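Oxidoreductase (Azotobacter vinelandii, PDB 7D5M) binds NAD+ and probably oxidises a sugar or polyol, with the dinucleotide as hydride acceptor. Local coordinates at residues R66-D70 with Y71-F75; T96-A99 with I100-A104; L149-Q152 with A153-I157. One frame throughout, in Å; residues are numbered along the deposited sequence.

In the fold
Each contact is local, made within a single run of chain, so none closes a long loop and the three come in series, neither nesting nor crossing. Contact 1 (66-75) joins the end of the loop after helix 50-59 to the first turn of helix 71-78. Contact 2 (96-104) forms the first turns of helix 97-106, between strands 87-91 and 110-113 of the same Rossmann domain. The two touch: the Y71 and F75 rings pack on A99, I100 and A104, helix against helix. Contact 3 (149-157) lies on helix 148-158, beside the mixed sheet, on the opposite side of the chain's centre; its nearest atoms are about 21 Å from contact 2.

Contact 1 (R66-D70 with Y71-F75)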
loop_
_atom_site.group_PDB
_atom_site.type_symbol
_atom_site.label_atom_id
_atom_site.label_comp_id
_atom_site.label_asym_id
_atom_site.label_seq_id
_atom_site.Cartn_x
_atom_site.Cartn_y
_atom_site.Cartn_z
ATOM N N ARG A 66 1.644 -9.780 49.698
ATOM C CA ARG A 66 0.465 -9.210 48.989
ATOM C C ARG A 66 0.287 -9.900 47.631
ATOM O O ARG A 66 -0.474 -9.376 46.800
ATOM C CB ARG A 66 0.612 -7.694 48.834
ATOM C CG ARG A 66 0.712 -6.953 50.157
ATOM C CD ARG A 66 0.848 -5.463 49.960
ATOM N NE ARG A 66 -0.431 -4.769 49.870
ATOM C CZ ARG A 66 -0.554 -3.449 49.764
ATOM N NH1 ARG A 66 0.529 -2.693 49.737
ATOM N NH2 ARG A 66 -1.746 -2.885 49.680
ATOM N N CYS A 67 0.970 -11.025 47.418
ATOM C CA CYS A 67 0.678 -11.989 46.329
ATOM C C CYS A 67 -0.206 -13.079 46.930
ATOM O O CYS A 67 0.339 -14.001 47.568
ATOM C CB CYS A 67 1.936 -12.603 45.734
ATOM S SG CYS A 67 3.063 -11.373 45.027
ATOM N N TYR A 68 -1.516 -12.941 46.781
ATOM C CA TYR A 68 -2.522 -13.825 47.418
ATOM C C TYR A 68 -2.863 -14.978 46.486
ATOM O O TYR A 68 -2.726 -14.866 45.267
ATOM C CB TYR A 68 -3.760 -13.014 47.781
ATOM C CG TYR A 68 -3.485 -11.808 48.641
ATOM C CD1 TYR A 68 -3.415 -11.911 50.023
ATOM C CD2 TYR A 68 -3.311 -10.554 48.079
ATOM C CE1 TYR A 68 -3.171 -10.807 50.822
ATOM C CE2 TYR A 68 -3.077 -9.437 48.868
ATOM C CZ TYR A 68 -3.032 -9.559 50.245
ATOM O OH TYR A 68 -2.810 -8.462 51.023
ATOM N N PRO A 69 -3.308 -16.132 47.032
ATOM C CA PRO A 69 -3.616 -17.297 46.201
ATOM C C PRO A 69 -4.889 -17.185 45.357
ATOM O O PRO A 69 -5.034 -17.962 44.423
ATOM C CB PRO A 69 -3.767 -18.429 47.232
ATOM C CG PRO A 69 -4.203 -17.714 48.478
ATOM C CD PRO A 69 -3.397 -16.431 48.470
ATOM N N ASP A 70 -5.793 -16.264 45.699
ATOM C CA ASP A 70 -7.089 -16.121 44.992
ATOM C C ASP A 70 -7.658 -14.713 45.190
ATOM O O ASP A 70 -7.237 -13.992 46.118
ATOM C CB ASP A 70 -8.110 -17.141 45.513
ATOM C CG ASP A 70 -8.546 -16.825 46.933
ATOM O OD1 ASP A 70 -7.711 -16.959 47.846
ATOM O OD2 ASP A 70 -9.677 -16.376 47.114
ATOM N N TYR A 71 -8.644 -14.359 44.374
ATOM C CA TYR A 71 -9.283 -13.021 44.405
ATOM C C TYR A 71 -10.029 -12.794 45.729
ATOM O O TYR A 71 -10.053 -11.631 46.174
ATOM C CB TYR A 71 -10.191 -12.825 43.192
ATOM C CG TYR A 71 -11.416 -13.696 43.141
ATOM C CD1 TYR A 71 -11.379 -14.959 42.565
ATOM C CD2 TYR A 71 -12.618 -13.251 43.651
ATOM C CE1 TYR A 71 -12.510 -15.759 42.507
ATOM C CE2 TYR A 71 -13.754 -14.033 43.592
ATOM C CZ TYR A 71 -13.708 -15.284 43.000
ATOM O OH TYR A 71 -14.839 -16.050 42.990
ATOM N N ARG A 72 -10.633 -13.824 46.337
ATOM C CA ARG A 72 -11.434 -13.623 47.580
ATOM C C ARG A 72 -10.478 -13.211 48.702
ATOM O O ARG A 72 -10.785 -12.244 49.430
ATOM C CB ARG A 72 -12.281 -14.853 47.937
ATOM C CG ARG A 72 -13.258 -15.246 46.837
ATOM C CD ARG A 72 -13.924 -16.614 46.976
ATOM N NE ARG A 72 -13.016 -17.724 47.260
ATOM C CZ ARG A 72 -12.103 -18.242 46.431
ATOM N NH1 ARG A 72 -11.921 -17.754 45.212
ATOM N NH2 ARG A 72 -11.366 -19.270 46.833
ATOM N N THR A 73 -9.354 -13.907 48.837
ATOM C CA THR A 73 -8.324 -13.592 49.858
ATOM C C THR A 73 -7.740 -12.212 49.565
ATOM O O THR A 73 -7.586 -11.413 50.501
ATOM C CB THR A 73 -7.222 -14.650 49.902
ATOM O OG1 THR A 73 -7.907 -15.891 50.086
ATOM C CG2 THR A 73 -6.217 -14.369 50.999
ATOM N N LEU A 74 -7.419 -11.942 48.298
ATOM C CA LEU A 74 -6.923 -10.608 47.889
ATOM C C LEU A 74 -7.860 -9.530 48.448
ATOM O O LEU A 74 -7.362 -8.632 49.147
ATOM C CB LEU A 74 -6.849 -10.548 46.365
ATOM C CG LEU A 74 -6.691 -9.155 45.764
ATOM C CD1 LEU A 74 -5.306 -8.589 46.034
ATOM C CD2 LEU A 74 -6.969 -9.210 44.272
ATOM N N PHE A 75 -9.164 -9.613 48.168
ATOM C CA PHE A 75 -10.138 -8.555 48.544
ATOM C C PHE A 75 -10.254 -8.504 50.073
ATOM O O PHE A 75 -10.205 -7.392 50.618
ATOM C CB PHE A 75 -11.494 -8.755 47.864
ATOM C CG PHE A 75 -11.439 -8.800 46.357
ATOM C CD1 PHE A 75 -10.379 -8.233 45.663
ATOM C CD2 PHE A 75 -12.451 -9.405 45.629
ATOM C CE1 PHE A 75 -10.330 -8.287 44.278
ATOM C CE2 PHE A 75 -12.399 -9.456 44.243
ATOM C CZ PHE A 75 -11.335 -8.905 43.571
#
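D70 caps the helix that begins at Y71, and its carboxylate meets the T73 hydroxyl, the amides of R72 and T73 and the R72 guanidinium. CG stands between the backbone N and the carbonyl carbon (chi1 69°), which swings the carboxylate back over the first helical turn. D70 CB lies 3.9 Å from R72 NH1. From CG the two oxygens part company. OD1 takes the hydroxyl of T73, with D70 OD1 to T73 OG1 at 2.5 Å, a very short bond. OD2 accepts the amide of T73, T73 N to D70 OD2 being 3.0 Å, from above the carboxylate plane, and a weak, bent bond from R72 N at 2.8 Å. The same D70 OD2 sits over the centre of the R72 guanidinium, 3.2 Å from R72 NH1; this is a salt bridge of charges alone, since the oxygen lies well out of the guanidinium plane. D70 O also accepts L74 N at 3.0 Å, the first i to i+4 bond of the helix. Before the cap, the Y68 ring lays one face over L74 CA in a CH-pi contact, while Y68 CD2 meets L74 CD1 at 3.5 Å; the Y68 hydroxyl bonds to E78. Y68 and L74 both also pack on A43 of strand 39-45, and Y71 turns to helix 97-106, so helix 71-78 touches both elements.

Contact 2 (T96-A99 with I100-A104); sequences THFA and ITRAA. With NAD (nicotinamide-adenine-dinucleotide), chain B.
The NAD pocket of the Rossmann fold takes in the start of helix 97-106, the helix of the beta-alpha-beta unit between strands 87-91 and 110-113, where T96 and H97 bond to I100 and T101 one turn on. H97 is a dinucleotide-binding residue. Its CG lies anti to the carbonyl carbon (chi1 -70°), which carries the imidazole off the helix toward the nicotinamide ribose, whose O3D lies at the ring edge near its plane; the modelled approach is too close for its exact distance to be relied on. Both ring nitrogens have protein partners, ND1 the carbonyl of P116 and NE2 that of T92, and these fix the rotation of the ring. Replacing the imidazole with the methyl of an alanine would probably leave the P116 and T92 carbonyls without their mate and open a gap beside the ribose. The H97 carbonyl is gripped twice: T101 N comes at 2.9 Å to H97 O and T101 OG1 at 2.8 Å to the same H97 O, from opposite faces of the carbonyl plane. This satisfies the buried T101 hydroxyl, while T101 also packs on V111 and C113 of strand 110-113. The T96 side chain runs alongside that of I100, with T96 OG1 3.7 Å from I100 CD1; the T96 hydroxyl bonds to T92. On the flank toward helix 121-133, F98 and R102 run alongside each other with ring and guanidinium planes 87° apart. R102 stays extended from CG to NE, which pairs with E106, and its NH1 comes within 4.1 Å of F98 CZ.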
loop_
_atom_site.group_PDB
_atom_site.type_symbol
_atom_site.label_atom_id
_atom_site.label_comp_id
_atom_site.label_asym_id
_atom_site.label_seq_id
_atom_site.Cartn_x
_atom_site.Cartn_y
_atom_site.Cartn_z
ATOM N N THR A 96 -14.526 -16.831 34.603
ATOM C CA THR A 96 -14.394 -16.333 35.997
ATOM C C THR A 96 -14.660 -14.820 36.081
ATOM O O THR A 96 -14.654 -14.302 37.208
ATOM C CB THR A 96 -13.025 -16.701 36.585
ATOM O OG1 THR A 96 -12.021 -16.169 35.719
ATOM C CG2 THR A 96 -12.846 -18.196 36.756
ATOM N N HIS A 97 -14.892 -14.125 34.964
ATOM C CA HIS A 97 -15.053 -12.643 34.951
ATOM C C HIS A 97 -16.232 -12.235 35.839
ATOM O O HIS A 97 -16.097 -11.281 36.609
ATOM C CB HIS A 97 -15.267 -12.107 33.537
ATOM C CG HIS A 97 -14.058 -12.190 32.674
ATOM N ND1 HIS A 97 -14.046 -11.670 31.405
ATOM C CD2 HIS A 97 -12.836 -12.724 32.889
ATOM C CE1 HIS A 97 -12.869 -11.888 30.858
ATOM N NE2 HIS A 97 -12.102 -12.525 31.749
ATOM N N PHE A 98 -17.362 -12.933 35.716
ATOM C CA PHE A 98 -18.603 -12.563 36.438
ATOM C C PHE A 98 -18.355 -12.625 37.949
ATOM O O PHE A 98 -18.593 -11.618 38.643
ATOM C CB PHE A 98 -19.772 -13.458 36.030
ATOM C CG PHE A 98 -21.009 -13.195 36.844
ATOM C CD1 PHE A 98 -21.865 -12.153 36.525
ATOM C CD2 PHE A 98 -21.293 -13.972 37.960
ATOM C CE1 PHE A 98 -22.993 -11.905 37.293
ATOM C CE2 PHE A 98 -22.417 -13.716 38.731
ATOM C CZ PHE A 98 -23.267 -12.688 38.394
ATOM N N ALA A 99 -17.886 -13.772 38.451
ATOM C CA ALA A 99 -17.711 -14.033 39.902
ATOM C C ALA A 99 -16.682 -13.052 40.478
ATOM O O ALA A 99 -16.922 -12.491 41.560
ATOM C CB ALA A 99 -17.307 -15.473 40.140
ATOM N N ILE A 100 -15.583 -12.814 39.765
ATOM C CA ILE A 100 -14.484 -11.954 40.287
ATOM C C ILE A 100 -14.956 -10.497 40.285
ATOM O O ILE A 100 -14.729 -9.820 41.308
ATOM C CB ILE A 100 -13.177 -12.139 39.496
ATOM C CG1 ILE A 100 -12.672 -13.581 39.587
ATOM C CG2 ILE A 100 -12.140 -11.142 39.987
ATOM C CD1 ILE A 100 -11.574 -13.900 38.613
ATOM N N THR A 101 -15.570 -10.035 39.190
ATOM C CA THR A 101 -16.089 -8.645 39.078
ATOM C C THR A 101 -17.154 -8.425 40.164
ATOM O O THR A 101 -17.089 -7.395 40.865
ATOM C CB THR A 101 -16.613 -8.347 37.670
ATOM O OG1 THR A 101 -15.520 -8.521 36.767
ATOM C CG2 THR A 101 -17.137 -6.938 37.511
ATOM N N ARG A 102 -18.097 -9.357 40.307
ATOM C CA ARG A 102 -19.179 -9.240 41.316
ATOM C C ARG A 102 -18.563 -9.067 42.707
ATOM O O ARG A 102 -18.965 -8.125 43.424
ATOM C CB ARG A 102 -20.103 -10.459 41.307
ATOM C CG ARG A 102 -21.271 -10.295 42.265
ATOM C CD ARG A 102 -22.146 -11.526 42.378
ATOM N NE ARG A 102 -23.294 -11.181 43.207
ATOM C CZ ARG A 102 -24.513 -11.691 43.079
ATOM N NH1 ARG A 102 -24.765 -12.608 42.157
ATOM N NH2 ARG A 102 -25.476 -11.284 43.892
ATOM N N ALA A 103 -17.638 -9.947 43.083
ATOM C CA ALA A 103 -16.983 -9.928 44.414
ATOM C C ALA A 103 -16.245 -8.588 44.606
ATOM O O ALA A 103 -16.340 -7.999 45.704
ATOM C CB ALA A 103 -16.048 -11.096 44.551
ATOM N N ALA A 104 -15.541 -8.097 43.580
ATOM C CA ALA A 104 -14.762 -6.841 43.681
ATOM C C ALA A 104 -15.735 -5.682 43.938
ATOM O O ALA A 104 -15.484 -4.868 44.846
ATOM C CB ALA A 104 -13.924 -6.610 42.441
HETATM P PA NAD B . -4.251 -16.674 29.184
HETATM O O1A NAD B . -4.755 -18.078 29.311
HETATM O O2A NAD B . -3.100 -16.357 28.282
HETATM O O5B NAD B . -3.931 -16.114 30.655
HETATM C C5B NAD B . -4.736 -16.470 31.822
HETATM C C4B NAD B . -3.983 -16.025 33.053
HETATM O O4B NAD B . -4.868 -16.005 34.203
HETATM C C3B NAD B . -2.813 -16.927 33.463
HETATM O O3B NAD B . -1.785 -16.141 34.047
HETATM C C2B NAD B . -3.478 -17.860 34.482
HETATM O O2B NAD B . -2.586 -18.489 35.374
HETATM C C1B NAD B . -4.347 -16.846 35.212
HETATM N N9A NAD B . -5.476 -17.409 35.937
HETATM C C8A NAD B . -6.370 -18.332 35.461
HETATM N N7A NAD B . -7.331 -18.604 36.309
HETATM C C5A NAD B . -7.067 -17.796 37.403
HETATM C C6A NAD B . -7.742 -17.618 38.627
HETATM N N6A NAD B . -8.874 -18.248 38.948
HETATM N N1A NAD B . -7.219 -16.721 39.500
HETATM C C2A NAD B . -6.084 -16.088 39.163
HETATM N N3A NAD B . -5.373 -16.165 38.037
HETATM C C4A NAD B . -5.924 -17.049 37.186
HETATM O O3 NAD B . -5.468 -15.710 28.726
HETATM P PN NAD B . -5.413 -14.295 27.935
HETATM O O1N NAD B . -5.318 -14.546 26.456
HETATM O O2N NAD B . -4.380 -13.422 28.584
HETATM O O5D NAD B . -6.878 -13.709 28.215
HETATM C C5D NAD B . -7.341 -13.430 29.538
HETATM C C4D NAD B . -8.561 -12.565 29.383
HETATM O O4D NAD B . -8.202 -11.387 28.617
HETATM C C3D NAD B . -9.709 -13.226 28.609
HETATM O O3D NAD B . -10.949 -12.797 29.142
HETATM C C2D NAD B . -9.500 -12.718 27.177
HETATM O O2D NAD B . -10.694 -12.700 26.410
HETATM C C1D NAD B . -9.016 -11.294 27.455
HETATM N N1N NAD B . -8.202 -10.687 26.359
HETATM C C2N NAD B . -8.544 -9.438 25.885
HETATM C C3N NAD B . -7.838 -8.861 24.827
HETATM C C7N NAD B . -8.171 -7.428 24.472
HETATM O O7N NAD B . -8.838 -6.756 25.267
HETATM N N7N NAD B . -7.697 -6.950 23.325
HETATM C C4N NAD B . -6.862 -9.619 24.172
HETATM C C5N NAD B . -6.541 -10.887 24.654
HETATM C C6N NAD B . -7.116 -11.325 25.827
#

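Contact 3 (L149-Q152 with A153-I157); sequences LIEQ and ARAMI
L149 O takes A153 N at 3.0 Å and I150 O takes R154 N at 2.9 Å, the i to i+4 ladder of an alpha-helix, helix 148-158, which lies against the mixed beta-sheet of the C-terminal alpha/beta domain. On one flank, E151 and R154 leave the helix together and pair at their ends in an i to i+3 salt bridge. CG of E151 stands anti to its N (chi1 164°) and the chain then bends at chi2, turning the carboxylate along the helix toward the arginine. R154, bent at chi3, meets it side-on: R154 NE reaches E151 OE1 at 2.8 Å, nearly straight at 172°, and R154 NH2 reaches E151 OE2, also at 2.8 Å. Both oxygens lie close to the guanidinium plane and are met on their syn sides, though the two flat groups are turned 33° apart. One nitrogen to each oxygen holds both groups against turning. The face toward the sheet is mostly apolar: I150 and A153 pack on W284 and L282 of strand 280-285 and on M217 of helix 202-217, while L149 and M156 rest on L292 of strand 291-296. OE1 of the buried Q152 takes the backbone N of H312, and at the other end of the amide Q152 NE2 adds a weak hydrogen bond to M156 SD at 3.4 Å.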
loop_
_atom_site.group_PDB
_atom_site.type_symbol
_atom_site.label_atom_id
_atom_site.label_comp_id
_atom_site.label_asym_id
_atom_site.label_seq_id
_atom_site.Cartn_x
_atom_site.Cartn_y
_atom_site.Cartn_z
ATOM N N LEU A 149 -7.470 8.262 16.372
ATOM C CA LEU A 149 -8.224 8.487 15.112
ATOM C C LEU A 149 -9.629 7.894 15.199
ATOM O O LEU A 149 -10.450 8.237 14.329
ATOM C CB LEU A 149 -7.433 7.952 13.919
ATOM C CG LEU A 149 -6.230 8.805 13.536
ATOM C CD1 LEU A 149 -5.425 8.117 12.452
ATOM C CD2 LEU A 149 -6.658 10.201 13.086
ATOM N N ILE A 150 -9.926 7.078 16.221
ATOM C CA ILE A 150 -11.324 6.623 16.467
ATOM C C ILE A 150 -12.160 7.853 16.857
ATOM O O ILE A 150 -13.257 8.018 16.295
ATOM C CB ILE A 150 -11.399 5.490 17.507
ATOM C CG1 ILE A 150 -10.504 4.303 17.144
ATOM C CG2 ILE A 150 -12.837 5.050 17.707
ATOM C CD1 ILE A 150 -10.745 3.741 15.752
ATOM N N GLU A 151 -11.629 8.710 17.737
ATOM C CA GLU A 151 -12.276 9.982 18.141
ATOM C C GLU A 151 -12.389 10.904 16.918
ATOM O O GLU A 151 -13.430 11.570 16.777
ATOM C CB GLU A 151 -11.513 10.638 19.288
ATOM C CG GLU A 151 -11.861 12.093 19.498
ATOM C CD GLU A 151 -13.300 12.386 19.882
ATOM O OE1 GLU A 151 -14.009 11.460 20.324
ATOM O OE2 GLU A 151 -13.696 13.558 19.768
ATOM N N GLN A 152 -11.368 10.949 16.058
ATOM C CA GLN A 152 -11.434 11.751 14.807
ATOM C C GLN A 152 -12.643 11.282 13.985
ATOM O O GLN A 152 -13.402 12.137 13.479
ATOM C CB GLN A 152 -10.148 11.627 13.983
ATOM C CG GLN A 152 -10.242 12.284 12.608
ATOM C CD GLN A 152 -10.341 13.790 12.674
ATOM O OE1 GLN A 152 -9.979 14.409 13.674
ATOM N NE2 GLN A 152 -10.800 14.400 11.588
ATOM N N ALA A 153 -12.785 9.971 13.789
ATOM C CA ALA A 153 -13.891 9.384 12.998
ATOM C C ALA A 153 -15.231 9.758 13.647
ATOM O O ALA A 153 -16.145 10.193 12.927
ATOM C CB ALA A 153 -13.709 7.890 12.883
ATOM N N ARG A 154 -15.350 9.608 14.966
ATOM C CA ARG A 154 -16.595 9.969 15.691
ATOM C C ARG A 154 -16.961 11.416 15.362
ATOM O O ARG A 154 -18.131 11.682 15.039
ATOM C CB ARG A 154 -16.427 9.834 17.205
ATOM C CG ARG A 154 -17.697 10.158 17.981
ATOM C CD ARG A 154 -17.419 10.511 19.422
ATOM N NE ARG A 154 -16.701 11.780 19.488
ATOM C CZ ARG A 154 -17.218 12.984 19.231
ATOM N NH1 ARG A 154 -18.490 13.131 18.883
ATOM N NH2 ARG A 154 -16.446 14.049 19.326
ATOM N N ALA A 155 -15.996 12.322 15.493
ATOM C CA ALA A 155 -16.204 13.780 15.358
ATOM C C ALA A 155 -16.591 14.104 13.914
ATOM O O ALA A 155 -17.472 14.962 13.707
ATOM C CB ALA A 155 -14.970 14.525 15.789
ATOM N N MET A 156 -15.950 13.449 12.936
ATOM C CA MET A 156 -16.244 13.709 11.502
ATOM C C MET A 156 -17.689 13.300 11.208
ATOM O O MET A 156 -18.398 14.041 10.500
ATOM C CB MET A 156 -15.286 12.932 10.595
ATOM C CG MET A 156 -13.876 13.457 10.642
ATOM S SD MET A 156 -12.770 12.295 9.836
ATOM C CE MET A 156 -13.189 12.577 8.115
ATOM N N ILE A 157 -18.105 12.150 11.719
ATOM C CA ILE A 157 -19.468 11.595 11.491
ATOM C C ILE A 157 -20.480 12.561 12.117
ATOM O O ILE A 157 -21.465 12.907 11.429
ATOM C CB ILE A 157 -19.574 10.159 12.034
ATOM C CG1 ILE A 157 -18.733 9.201 11.179
ATOM C CG2 ILE A 157 -21.026 9.706 12.116
ATOM C CD1 ILE A 157 -18.503 7.842 11.795
#